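Local coordinates for xylose isomerase domain protein TIM barrel (PDB 3TVA) that binds a magnesium ion in a xylose isomerase-like TIM barrel and may act as an isomerase, at residues V15-D20 with E28-L33; T68-G73 with S108-W113; R260-P263 with V267-K270. All blocks are in the same frame, centred on the assembly; numbering follows the deposited sequence. Where two conformers were deposited one is given.

Contact 1: V15-D20 with E28-L33; sequences VFTSVD and EVAQDL
Val15 and Ala30 bury most of the surface shared by this strand and helix, and they meet through a single pair of methyl groups. Val15 CG2 lies 3.7 Å from Ala30 CB, with Ala30 CA farther off, at 4.2 Å from Val15 CG2. In the valine, chi1 of -58° sets CG1 anti to the carbonyl carbon and leaves CG2 between N and the carbonyl carbon, facing the helix. Because the alanine extends no further than CB, the strand and the helix can come near: Val15 CA and Ala30 CA are 6.6 Å apart. Thr17, two residues on and so on the same face of the strand, adds only a loose touch, in one of its two conformers, with Thr17 CG2 at 4.2 Å from Ala30 CB. Its hydroxyl OG1 bonds to Gln39 O on the neighbouring strand, while the methyl faces the helix. No hydrogen bond spans the two segments; the contact is apolar, small and buried. Phe16, between the two outward-facing residues, turns the other way, and its ring meets that of the magnesium ligand His211. Strand 13-18 lies between strands 37-41 and 256-258, parallel to both, and helix 27-32 links it to 37-41 as the helix of a beta-alpha-beta unit. Ala30 also touches Val38 of that next strand, so it bridges the outer faces of both strands, while Val29 and Leu33 lean on helix 266-287 alongside.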
ATOM      1  N   VAL A  15       0.525   4.060 -10.942  1.00 23.10           N
ATOM      2  CA  VAL A  15      -0.796   4.234 -10.367  1.00 19.37           C
ATOM      3  C   VAL A  15      -1.235   2.914  -9.759  1.00 22.05           C
ATOM      4  O   VAL A  15      -0.778   1.838 -10.159  1.00 19.12           O
ATOM      5  CB  VAL A  15      -1.848   4.732 -11.396  1.00 23.28           C
ATOM      6  CG1 VAL A  15      -1.409   6.070 -12.017  1.00 21.53           C
ATOM      7  CG2 VAL A  15      -2.085   3.681 -12.471  1.00 20.57           C
ATOM      8  N   PHE A  16      -2.106   3.006  -8.765  1.00 22.50           N
ATOM      9  CA  PHE A  16      -2.596   1.828  -8.089  1.00 24.04           C
ATOM     10  C   PHE A  16      -3.815   1.363  -8.885  1.00 24.65           C
ATOM     11  O   PHE A  16      -4.750   2.124  -9.086  1.00 28.58           O
ATOM     12  CB  PHE A  16      -2.930   2.154  -6.624  1.00 20.31           C
ATOM     13  CG  PHE A  16      -3.316   0.958  -5.819  1.00 28.46           C
ATOM     14  CD1 PHE A  16      -2.385   0.322  -5.010  1.00 31.31           C
ATOM     15  CD2 PHE A  16      -4.609   0.458  -5.875  1.00 33.49           C
ATOM     16  CE1 PHE A  16      -2.735  -0.798  -4.266  1.00 30.49           C
ATOM     17  CE2 PHE A  16      -4.969  -0.665  -5.129  1.00 37.86           C
ATOM     18  CZ  PHE A  16      -4.025  -1.284  -4.319  1.00 32.87           C
ATOM     19  N   THR A  17      -3.792   0.116  -9.339  0.64 25.47           N
ATOM     20  CA  THR A  17      -4.827  -0.395 -10.227  0.64 28.31           C
ATOM     21  C   THR A  17      -5.545  -1.599  -9.641  0.64 30.13           C
ATOM     22  O   THR A  17      -5.102  -2.181  -8.649  0.64 26.28           O
ATOM     23  CB  THR A  17      -4.246  -0.818 -11.589  0.64 33.33           C
ATOM     24  OG1 THR A  17      -3.289  -1.869 -11.401  0.64 30.80           O
ATOM     25  CG2 THR A  17      -3.581   0.366 -12.273  0.64 35.14           C
ATOM     26  N   SER A  18      -6.685  -1.931 -10.243  1.00 32.26           N
ATOM     27  CA  SER A  18      -7.456  -3.119  -9.881  1.00 36.62           C
ATOM     28  C   SER A  18      -7.785  -3.883 -11.152  1.00 34.97           C
ATOM     29  O   SER A  18      -8.074  -3.262 -12.169  1.00 40.63           O
ATOM     30  CB  SER A  18      -8.782  -2.735  -9.201  1.00 40.01           C
ATOM     31  OG  SER A  18      -8.593  -2.356  -7.848  1.00 39.51           O
ATOM     32  N   VAL A  19      -7.686  -5.210 -11.128  1.00 34.92           N
ATOM     33  CA  VAL A  19      -8.302  -6.029 -12.182  1.00 38.66           C
ATOM     34  C   VAL A  19      -9.831  -6.102 -12.042  1.00 44.61           C
ATOM     35  O   VAL A  19     -10.582  -5.766 -12.964  1.00 47.43           O
ATOM     36  CB  VAL A  19      -7.752  -7.468 -12.164  1.00 37.55           C
ATOM     37  CG1 VAL A  19      -8.419  -8.314 -13.260  1.00 38.46           C
ATOM     38  CG2 VAL A  19      -6.241  -7.449 -12.310  1.00 34.19           C
ATOM     39  N   ASP A  20     -10.279  -6.561 -10.877  1.00 46.40           N
ATOM     40  CA  ASP A  20     -11.684  -6.486 -10.479  1.00 53.70           C
ATOM     41  C   ASP A  20     -11.828  -5.941  -9.046  1.00 56.81           C
ATOM     42  O   ASP A  20     -12.339  -4.837  -8.839  1.00 61.87           O
ATOM     43  CB  ASP A  20     -12.406  -7.835 -10.661  1.00 55.27           C
ATOM     44  CG  ASP A  20     -11.562  -9.031 -10.210  1.00 54.33           C
ATOM     45  OD1 ASP A  20     -11.654 -10.103 -10.848  1.00 54.28           O
ATOM     46  OD2 ASP A  20     -10.818  -8.906  -9.215  1.00 50.79           O
ATOM     47  N   GLU A  28      -6.350  -0.218 -18.242  1.00 35.55           N
ATOM     48  CA  GLU A  28      -6.529   0.573 -19.453  1.00 39.10           C
ATOM     49  C   GLU A  28      -6.318   2.069 -19.189  1.00 37.80           C
ATOM     50  O   GLU A  28      -5.854   2.814 -20.059  1.00 34.63           O
ATOM     51  CB  GLU A  28      -7.910   0.302 -20.040  1.00 42.86           C
ATOM     52  CG  GLU A  28      -8.057  -1.108 -20.619  1.00 52.76           C
ATOM     53  CD  GLU A  28      -8.302  -2.199 -19.568  1.00 61.16           C
ATOM     54  OE1 GLU A  28      -8.449  -1.882 -18.364  1.00 61.13           O
ATOM     55  OE2 GLU A  28      -8.354  -3.387 -19.960  1.00 64.09           O
ATOM     56  N   VAL A  29      -6.633   2.496 -17.972  1.00 36.69           N
ATOM     57  CA  VAL A  29      -6.452   3.890 -17.581  1.00 38.05           C
ATOM     58  C   VAL A  29      -4.955   4.189 -17.380  1.00 36.70           C
ATOM     59  O   VAL A  29      -4.443   5.219 -17.836  1.00 37.64           O
ATOM     60  CB  VAL A  29      -7.272   4.215 -16.307  1.00 37.24           C
ATOM     61  CG1 VAL A  29      -6.896   5.574 -15.747  1.00 39.61           C
ATOM     62  CG2 VAL A  29      -8.787   4.130 -16.606  1.00 34.62           C
ATOM     63  N   ALA A  30      -4.255   3.275 -16.715  1.00 31.05           N
ATOM     64  CA  ALA A  30      -2.801   3.392 -16.561  1.00 31.71           C
ATOM     65  C   ALA A  30      -2.124   3.521 -17.928  1.00 34.39           C
ATOM     66  O   ALA A  30      -1.167   4.277 -18.088  1.00 32.08           O
ATOM     67  CB  ALA A  30      -2.266   2.190 -15.816  1.00 27.98           C
ATOM     68  N   GLN A  31      -2.654   2.790 -18.910  1.00 37.98           N
ATOM     69  CA  GLN A  31      -2.159   2.811 -20.282  1.00 43.31           C
ATOM     70  C   GLN A  31      -2.338   4.162 -20.954  1.00 43.71           C
ATOM     71  O   GLN A  31      -1.399   4.689 -21.570  1.00 45.28           O
ATOM     72  CB  GLN A  31      -2.918   1.783 -21.116  1.00 52.95           C
ATOM     73  CG  GLN A  31      -2.340   0.397 -21.126  1.00 55.49           C
ATOM     74  CD  GLN A  31      -2.968  -0.462 -22.210  1.00 60.62           C
ATOM     75  OE1 GLN A  31      -2.501  -0.489 -23.353  1.00 60.12           O
ATOM     76  NE2 GLN A  31      -4.046  -1.152 -21.859  1.00 63.44           N
ATOM     77  N   ASP A  32      -3.557   4.690 -20.851  0.53 44.76           N
ATOM     78  CA  ASP A  32      -3.901   6.003 -21.388  0.53 47.49           C
ATOM     79  C   ASP A  32      -2.950   7.072 -20.838  0.53 46.22           C
ATOM     80  O   ASP A  32      -2.454   7.914 -21.579  0.53 47.79           O
ATOM     81  CB  ASP A  32      -5.360   6.362 -21.052  0.53 49.20           C
ATOM     82  CG  ASP A  32      -6.375   5.386 -21.660  0.53 52.30           C
ATOM     83  OD1 ASP A  32      -6.066   4.750 -22.691  0.53 53.23           O
ATOM     84  OD2 ASP A  32      -7.495   5.262 -21.110  0.53 52.65           O
ATOM     85  N   LEU A  33      -2.693   7.014 -19.535  1.00 45.12           N
ATOM     86  CA  LEU A  33      -1.796   7.964 -18.859  1.00 45.61           C
ATOM     87  C   LEU A  33      -0.311   7.703 -19.149  1.00 41.03           C
ATOM     88  O   LEU A  33       0.545   8.526 -18.827  1.00 36.14           O
ATOM     89  CB  LEU A  33      -2.033   7.929 -17.349  1.00 42.52           C
ATOM     90  CG  LEU A  33      -3.430   8.340 -16.898  1.00 43.62           C
ATOM     91  CD1 LEU A  33      -3.576   8.151 -15.380  1.00 41.03           C
ATOM     92  CD2 LEU A  33      -3.705   9.775 -17.321  1.00 43.87           C
TER

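Contact 2: T68-G73 with S108-W113; sequences TVIFGG and SDFASW
Ile70 reaches from the strand to the helix with its terminal methyl, and on the strand side CD1 does all the touching. The closest part is at Ala111: Ile70 CD1 packs 3.7 Å from Ala111 CA, and CB of the same alanine is 3.8 Å from Ile70 CD1. The looser part is at Phe110, where CD1 of the isoleucine comes up to the edge of the ring, near the plane of that ring and not over a face. Phe110 CD1 and CE1 are both 4.0 Å from Ile70 CD1, so the methyl sits opposite the bond joining them. The isoleucine reaches this far because its chain runs out extended beyond CG1 (chi2 171°), with CG1 anti to the carbonyl carbon. On the helix, Phe110 holds CG anti to its backbone N (chi1 179°), which swings the ring toward the strand beside Ala111. All three residues are buried, and no hydrogen bond crosses between the segments. Elsewhere the helix turns Trp113 to solvent, resting on Arg50 and Ala53 of helix 50-62, while Asp109 OD1 is bonded to His147 and His151. Phe110 too touches Ala53, so helix 97-114 packs against its neighbour as well as against the strand. On the strand, Val69 and Phe71 point to the opposite side from Ile70, Phe71 touching the metal ligand Glu158. Alternating residues that face the surrounding helices on one side and the barrel interior on the other are characteristic of a TIM barrel.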
ATOM      1  N   THR A  68       4.817  -3.723  -9.855  1.00 21.31           N
ATOM      2  CA  THR A  68       5.733  -3.644  -8.718  1.00 20.76           C
ATOM      3  C   THR A  68       5.295  -4.314  -7.403  1.00 21.62           C
ATOM      4  O   THR A  68       6.113  -4.852  -6.679  1.00 18.92           O
ATOM      5  CB  THR A  68       6.201  -2.199  -8.498  1.00 21.28           C
ATOM      6  OG1 THR A  68       5.071  -1.381  -8.180  1.00 20.46           O
ATOM      7  CG2 THR A  68       6.866  -1.666  -9.784  1.00 20.13           C
ATOM      8  N   VAL A  69       4.008  -4.236  -7.084  1.00 19.42           N
ATOM      9  CA  VAL A  69       3.475  -4.844  -5.872  1.00 16.26           C
ATOM     10  C   VAL A  69       2.055  -5.333  -6.156  1.00 18.17           C
ATOM     11  O   VAL A  69       1.294  -4.675  -6.873  1.00 18.32           O
ATOM     12  CB  VAL A  69       3.389  -3.839  -4.668  1.00 16.45           C
ATOM     13  CG1 VAL A  69       2.927  -4.559  -3.409  1.00 14.79           C
ATOM     14  CG2 VAL A  69       4.724  -3.103  -4.392  1.00 15.68           C
ATOM     15  N   ILE A  70       1.697  -6.490  -5.605  1.00 16.59           N
ATOM     16  CA  ILE A  70       0.310  -6.937  -5.645  1.00 15.91           C
ATOM     17  C   ILE A  70      -0.291  -6.914  -4.235  1.00 15.49           C
ATOM     18  O   ILE A  70       0.233  -7.540  -3.323  1.00 16.55           O
ATOM     19  CB  ILE A  70       0.179  -8.336  -6.306  1.00 18.73           C
ATOM     20  CG1 ILE A  70       0.544  -8.212  -7.798  1.00 22.10           C
ATOM     21  CG2 ILE A  70      -1.243  -8.872  -6.105  1.00 16.48           C
ATOM     22  CD1 ILE A  70       0.675  -9.518  -8.548  1.00 24.72           C
ATOM     23  N   PHE A  71      -1.385  -6.182  -4.059  1.00 15.09           N
ATOM     24  CA  PHE A  71      -1.933  -5.930  -2.727  1.00 19.26           C
ATOM     25  C   PHE A  71      -3.048  -6.892  -2.358  1.00 22.94           C
ATOM     26  O   PHE A  71      -3.918  -7.180  -3.169  1.00 27.56           O
ATOM     27  CB  PHE A  71      -2.449  -4.476  -2.629  1.00 21.97           C
ATOM     28  CG  PHE A  71      -1.567  -3.579  -1.805  1.00 26.07           C
ATOM     29  CD1 PHE A  71      -0.474  -2.950  -2.370  1.00 30.59           C
ATOM     30  CD2 PHE A  71      -1.819  -3.389  -0.454  1.00 30.61           C
ATOM     31  CE1 PHE A  71       0.351  -2.133  -1.606  1.00 33.20           C
ATOM     32  CE2 PHE A  71      -1.002  -2.582   0.313  1.00 33.67           C
ATOM     33  CZ  PHE A  71       0.085  -1.951  -0.266  1.00 34.93           C
ATOM     34  N   GLY A  72      -3.020  -7.393  -1.129  1.00 22.25           N
ATOM     35  CA  GLY A  72      -4.136  -8.169  -0.624  1.00 21.91           C
ATOM     36  C   GLY A  72      -5.304  -7.299  -0.191  1.00 27.95           C
ATOM     37  O   GLY A  72      -5.139  -6.141   0.177  1.00 30.65           O
ATOM     38  N   GLY A  73      -6.495  -7.872  -0.248  1.00 33.15           N
ATOM     39  CA  GLY A  73      -7.705  -7.264   0.278  1.00 29.08           C
ATOM     40  C   GLY A  73      -8.666  -8.430   0.383  1.00 28.82           C
ATOM     41  O   GLY A  73      -8.523  -9.408  -0.357  1.00 27.55           O
ATOM     42  N   SER A 108       0.261 -14.516  -2.933  1.00 15.74           N
ATOM     43  CA  SER A 108       1.696 -14.751  -3.140  1.00 14.98           C
ATOM     44  C   SER A 108       1.964 -15.698  -4.318  1.00 14.58           C
ATOM     45  O   SER A 108       2.829 -15.421  -5.149  1.00 15.73           O
ATOM     46  CB  SER A 108       2.339 -15.291  -1.853  1.00 13.09           C
ATOM     47  OG  SER A 108       3.706 -15.624  -2.056  1.00 19.65           O
ATOM     48  N   ASP A 109       1.217 -16.806  -4.399  1.00 14.16           N
ATOM     49  CA  ASP A 109       1.300 -17.709  -5.552  1.00 16.47           C
ATOM     50  C   ASP A 109       0.988 -16.975  -6.875  1.00 19.45           C
ATOM     51  O   ASP A 109       1.710 -17.103  -7.855  1.00 18.53           O
ATOM     52  CB  ASP A 109       0.337 -18.909  -5.389  1.00 17.21           C
ATOM     53  CG  ASP A 109       0.688 -19.790  -4.203  1.00 24.44           C
ATOM     54  OD1 ASP A 109       1.828 -19.694  -3.688  1.00 24.97           O
ATOM     55  OD2 ASP A 109      -0.184 -20.583  -3.769  1.00 25.84           O
ATOM     56  N   PHE A 110      -0.090 -16.200  -6.886  1.00 18.05           N
ATOM     57  CA  PHE A 110      -0.474 -15.424  -8.066  1.00 17.90           C
ATOM     58  C   PHE A 110       0.616 -14.426  -8.473  1.00 19.15           C
ATOM     59  O   PHE A 110       0.963 -14.313  -9.664  1.00 19.34           O
ATOM     60  CB  PHE A 110      -1.791 -14.692  -7.784  1.00 21.32           C
ATOM     61  CG  PHE A 110      -2.278 -13.828  -8.925  1.00 23.01           C
ATOM     62  CD1 PHE A 110      -1.979 -12.472  -8.964  1.00 20.15           C
ATOM     63  CD2 PHE A 110      -3.066 -14.367  -9.933  1.00 22.33           C
ATOM     64  CE1 PHE A 110      -2.435 -11.663 -10.002  1.00 17.83           C
ATOM     65  CE2 PHE A 110      -3.530 -13.563 -10.979  1.00 23.79           C
ATOM     66  CZ  PHE A 110      -3.207 -12.212 -11.013  1.00 19.50           C
ATOM     67  N   ALA A 111       1.154 -13.695  -7.493  1.00 14.34           N
ATOM     68  CA  ALA A 111       2.232 -12.735  -7.762  1.00 15.19           C
ATOM     69  C   ALA A 111       3.479 -13.427  -8.355  1.00 20.05           C
ATOM     70  O   ALA A 111       4.152 -12.886  -9.233  1.00 17.59           O
ATOM     71  CB  ALA A 111       2.612 -11.980  -6.483  1.00 13.04           C
ATOM     72  N   SER A 112       3.774 -14.627  -7.871  1.00 18.93           N
ATOM     73  CA  SER A 112       4.885 -15.411  -8.416  1.00 23.19           C
ATOM     74  C   SER A 112       4.671 -15.801  -9.895  1.00 21.11           C
ATOM     75  O   SER A 112       5.577 -15.691 -10.709  1.00 20.82           O
ATOM     76  CB  SER A 112       5.113 -16.660  -7.560  1.00 26.39           C
ATOM     77  OG  SER A 112       6.176 -17.424  -8.077  1.00 35.54           O
ATOM     78  N   TRP A 113       3.468 -16.243 -10.239  1.00 17.23           N
ATOM     79  CA  TRP A 113       3.132 -16.551 -11.628  1.00 21.34           C
ATOM     80  C   TRP A 113       3.178 -15.299 -12.522  1.00 20.99           C
ATOM     81  O   TRP A 113       3.570 -15.360 -13.680  1.00 24.23           O
ATOM     82  CB  TRP A 113       1.748 -17.196 -11.688  1.00 21.16           C
ATOM     83  CG  TRP A 113       1.652 -18.525 -11.010  1.00 30.24           C
ATOM     84  CD1 TRP A 113       2.598 -19.517 -11.004  1.00 35.96           C
ATOM     85  CD2 TRP A 113       0.540 -19.026 -10.241  1.00 27.58           C
ATOM     86  NE1 TRP A 113       2.138 -20.604 -10.288  1.00 36.74           N
ATOM     87  CE2 TRP A 113       0.885 -20.326  -9.804  1.00 34.59           C
ATOM     88  CE3 TRP A 113      -0.714 -18.507  -9.892  1.00 25.61           C
ATOM     89  CZ2 TRP A 113       0.017 -21.114  -9.023  1.00 33.93           C
ATOM     90  CZ3 TRP A 113      -1.574 -19.288  -9.116  1.00 31.53           C
ATOM     91  CH2 TRP A 113      -1.203 -20.580  -8.694  1.00 31.01           C
TER

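Contact 3: R260-P263 with V267-K270; sequences REIP and VQQK
Gln269 sends its side-chain amide from the helix into the loop, where NE2 donates a hydrogen bond to Arg260 O at 2.8 Å. The bond is fairly straight (N-H...O 158°), and the carbonyl oxygen lies close to the amide plane of the glutamine. The amide gets there on a fully stretched chain, chi1 -176° and chi2 180°. NE2 also donates to Leu23 O, so two backbone carbonyls grip it, while Gln269 OE1 lies 3.3 Å from Pro263 CA. Along the stem, Ile262 runs past in the opposite direction: Ile262 CG1 meets Gln269 CB at 3.7 Å. With an alanine here the carbonyls of Arg260 and Leu23 would probably lose this shared donor, and a gap would open beside Pro263. Farther along, Ile262 CD1 touches Gln268 CG at 4.0 Å and lies over one face of the Arg260 guanidinium, offset toward its rim. That guanidinium is held by salt bridges, NE to Asp272 and NH1 to Glu230; Asp272 also accepts a hydrogen bond from Gln268 NE2. The loop borders the metal site: Glu261 points away from the helix, its side chain about 4 Å from that of the magnesium ligand Glu259. It follows directly on barrel strand 256-258 and Glu259, and turns back into the start of helix 266-287, which packs beside helix 27-32.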
ATOM      1  N   ARG A 260      -5.479   7.164  -5.568  1.00 30.36           N
ATOM      2  CA  ARG A 260      -6.602   8.042  -5.259  1.00 29.37           C
ATOM      3  C   ARG A 260      -7.848   7.193  -5.194  1.00 31.26           C
ATOM      4  O   ARG A 260      -8.335   6.717  -6.239  1.00 30.23           O
ATOM      5  CB  ARG A 260      -6.746   9.087  -6.362  1.00 26.43           C
ATOM      6  CG  ARG A 260      -7.891  10.060  -6.171  1.00 28.62           C
ATOM      7  CD  ARG A 260      -7.463  11.293  -5.383  1.00 28.25           C
ATOM      8  NE  ARG A 260      -8.579  12.221  -5.225  1.00 28.91           N
ATOM      9  CZ  ARG A 260      -9.437  12.195  -4.210  1.00 32.76           C
ATOM     10  NH1 ARG A 260      -9.312  11.280  -3.246  1.00 27.41           N
ATOM     11  NH2 ARG A 260     -10.430  13.081  -4.164  1.00 37.08           N
ATOM     12  N   GLU A 261      -8.445   7.034  -4.014  1.00 30.35           N
ATOM     13  CA  GLU A 261      -9.492   6.048  -4.029  1.00 36.46           C
ATOM     14  C   GLU A 261     -10.826   6.755  -4.067  1.00 38.77           C
ATOM     15  O   GLU A 261     -11.444   7.011  -3.039  1.00 42.73           O
ATOM     16  CB  GLU A 261      -9.402   5.247  -2.726  1.00 41.27           C
ATOM     17  CG  GLU A 261      -7.974   4.938  -2.280  1.00 46.99           C
ATOM     18  CD  GLU A 261      -7.919   4.134  -0.982  1.00 59.32           C
ATOM     19  OE1 GLU A 261      -7.778   4.758   0.093  1.00 65.02           O
ATOM     20  OE2 GLU A 261      -8.010   2.883  -1.034  1.00 60.52           O
ATOM     21  N   ILE A 262     -11.336   6.895  -5.280  1.00 34.69           N
ATOM     22  CA  ILE A 262     -12.707   7.276  -5.526  1.00 38.22           C
ATOM     23  C   ILE A 262     -13.145   6.537  -6.783  1.00 42.10           C
ATOM     24  O   ILE A 262     -13.535   7.167  -7.772  1.00 43.21           O
ATOM     25  CB  ILE A 262     -12.846   8.821  -5.692  1.00 43.80           C
ATOM     26  CG1 ILE A 262     -11.790   9.377  -6.655  1.00 40.00           C
ATOM     27  CG2 ILE A 262     -12.680   9.523  -4.348  1.00 40.82           C
ATOM     28  CD1 ILE A 262     -11.944  10.861  -6.943  1.00 39.52           C
ATOM     29  N   PRO A 263     -13.135   5.191  -6.742  1.00 46.47           N
ATOM     30  CA  PRO A 263     -13.516   4.448  -7.948  1.00 46.74           C
ATOM     31  C   PRO A 263     -14.988   4.644  -8.296  1.00 45.99           C
ATOM     32  O   PRO A 263     -15.403   4.279  -9.400  1.00 45.58           O
ATOM     33  CB  PRO A 263     -13.234   2.990  -7.567  1.00 48.66           C
ATOM     34  CG  PRO A 263     -13.289   2.970  -6.071  1.00 48.49           C
ATOM     35  CD  PRO A 263     -12.697   4.283  -5.663  1.00 46.04           C
ATOM     36  N   VAL A 267     -14.306   9.155 -13.658  1.00 43.86           N
ATOM     37  CA  VAL A 267     -13.883  10.353 -14.381  1.00 43.46           C
ATOM     38  C   VAL A 267     -13.025  11.279 -13.513  1.00 43.65           C
ATOM     39  O   VAL A 267     -11.934  11.679 -13.919  1.00 43.15           O
ATOM     40  CB  VAL A 267     -15.095  11.133 -14.947  1.00 44.42           C
ATOM     41  CG1 VAL A 267     -14.656  12.485 -15.504  1.00 42.21           C
ATOM     42  CG2 VAL A 267     -15.806  10.305 -16.022  1.00 42.10           C
ATOM     43  N   GLN A 268     -13.515  11.611 -12.319  1.00 44.92           N
ATOM     44  CA  GLN A 268     -12.750  12.441 -11.383  1.00 43.51           C
ATOM     45  C   GLN A 268     -11.493  11.729 -10.853  1.00 38.82           C
ATOM     46  O   GLN A 268     -10.459  12.352 -10.615  1.00 35.50           O
ATOM     47  CB  GLN A 268     -13.627  12.881 -10.209  1.00 43.59           C
ATOM     48  CG  GLN A 268     -12.978  13.954  -9.343  1.00 41.41           C
ATOM     49  CD  GLN A 268     -12.761  15.255 -10.109  1.00 44.10           C
ATOM     50  OE1 GLN A 268     -13.613  15.672 -10.892  1.00 49.40           O
ATOM     51  NE2 GLN A 268     -11.608  15.888  -9.900  1.00 41.73           N
ATOM     52  N   GLN A 269     -11.598  10.423 -10.649  1.00 35.60           N
ATOM     53  CA  GLN A 269     -10.450   9.644 -10.218  1.00 36.59           C
ATOM     54  C   GLN A 269      -9.338   9.745 -11.267  1.00 38.79           C
ATOM     55  O   GLN A 269      -8.166   9.914 -10.921  1.00 35.60           O
ATOM     56  CB  GLN A 269     -10.844   8.183  -9.980  1.00 34.95           C
ATOM     57  CG  GLN A 269      -9.734   7.304  -9.430  1.00 33.44           C
ATOM     58  CD  GLN A 269     -10.191   5.861  -9.215  1.00 36.53           C
ATOM     59  OE1 GLN A 269     -11.019   5.345  -9.968  1.00 39.65           O
ATOM     60  NE2 GLN A 269      -9.648   5.208  -8.185  1.00 37.04           N
ATOM     61  N   LYS A 270      -9.701   9.650 -12.546  1.00 39.21           N
ATOM     62  CA  LYS A 270      -8.704   9.771 -13.607  1.00 40.51           C
ATOM     63  C   LYS A 270      -8.127  11.194 -13.681  1.00 38.99           C
ATOM     64  O   LYS A 270      -6.910  11.355 -13.828  1.00 35.65           O
ATOM     65  CB  LYS A 270      -9.241   9.327 -14.975  1.00 42.50           C
ATOM     66  CG  LYS A 270      -8.149   9.246 -16.050  1.00 43.73           C
ATOM     67  CD  LYS A 270      -8.724   9.040 -17.442  1.00 47.85           C
ATOM     68  CE  LYS A 270      -7.627   8.929 -18.486  1.00 49.27           C
ATOM     69  NZ  LYS A 270      -8.186   8.621 -19.836  1.00 54.61           N
TER

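Contacts 1 and 2 fasten helices to the outside of the same barrel sheet, and their strands meet on the inner side of the barrel: Phe16 CE1 of contact 1 lies 3.7 Å from Phe71 CD1 of contact 2, and both rings touch His211, a magnesium ligand. Contact 3 adjoins contact 1 from the helical layer, with Val29 CG1 at 3.9 Å from Lys270 CG, but its centre is about 23 Å from that of contact 2. From the magnesium ion the side chain of Glu261 is about 6 Å away, and the outward-facing side chains of Val15 and Ile70 about 12 Å and about 14 Å.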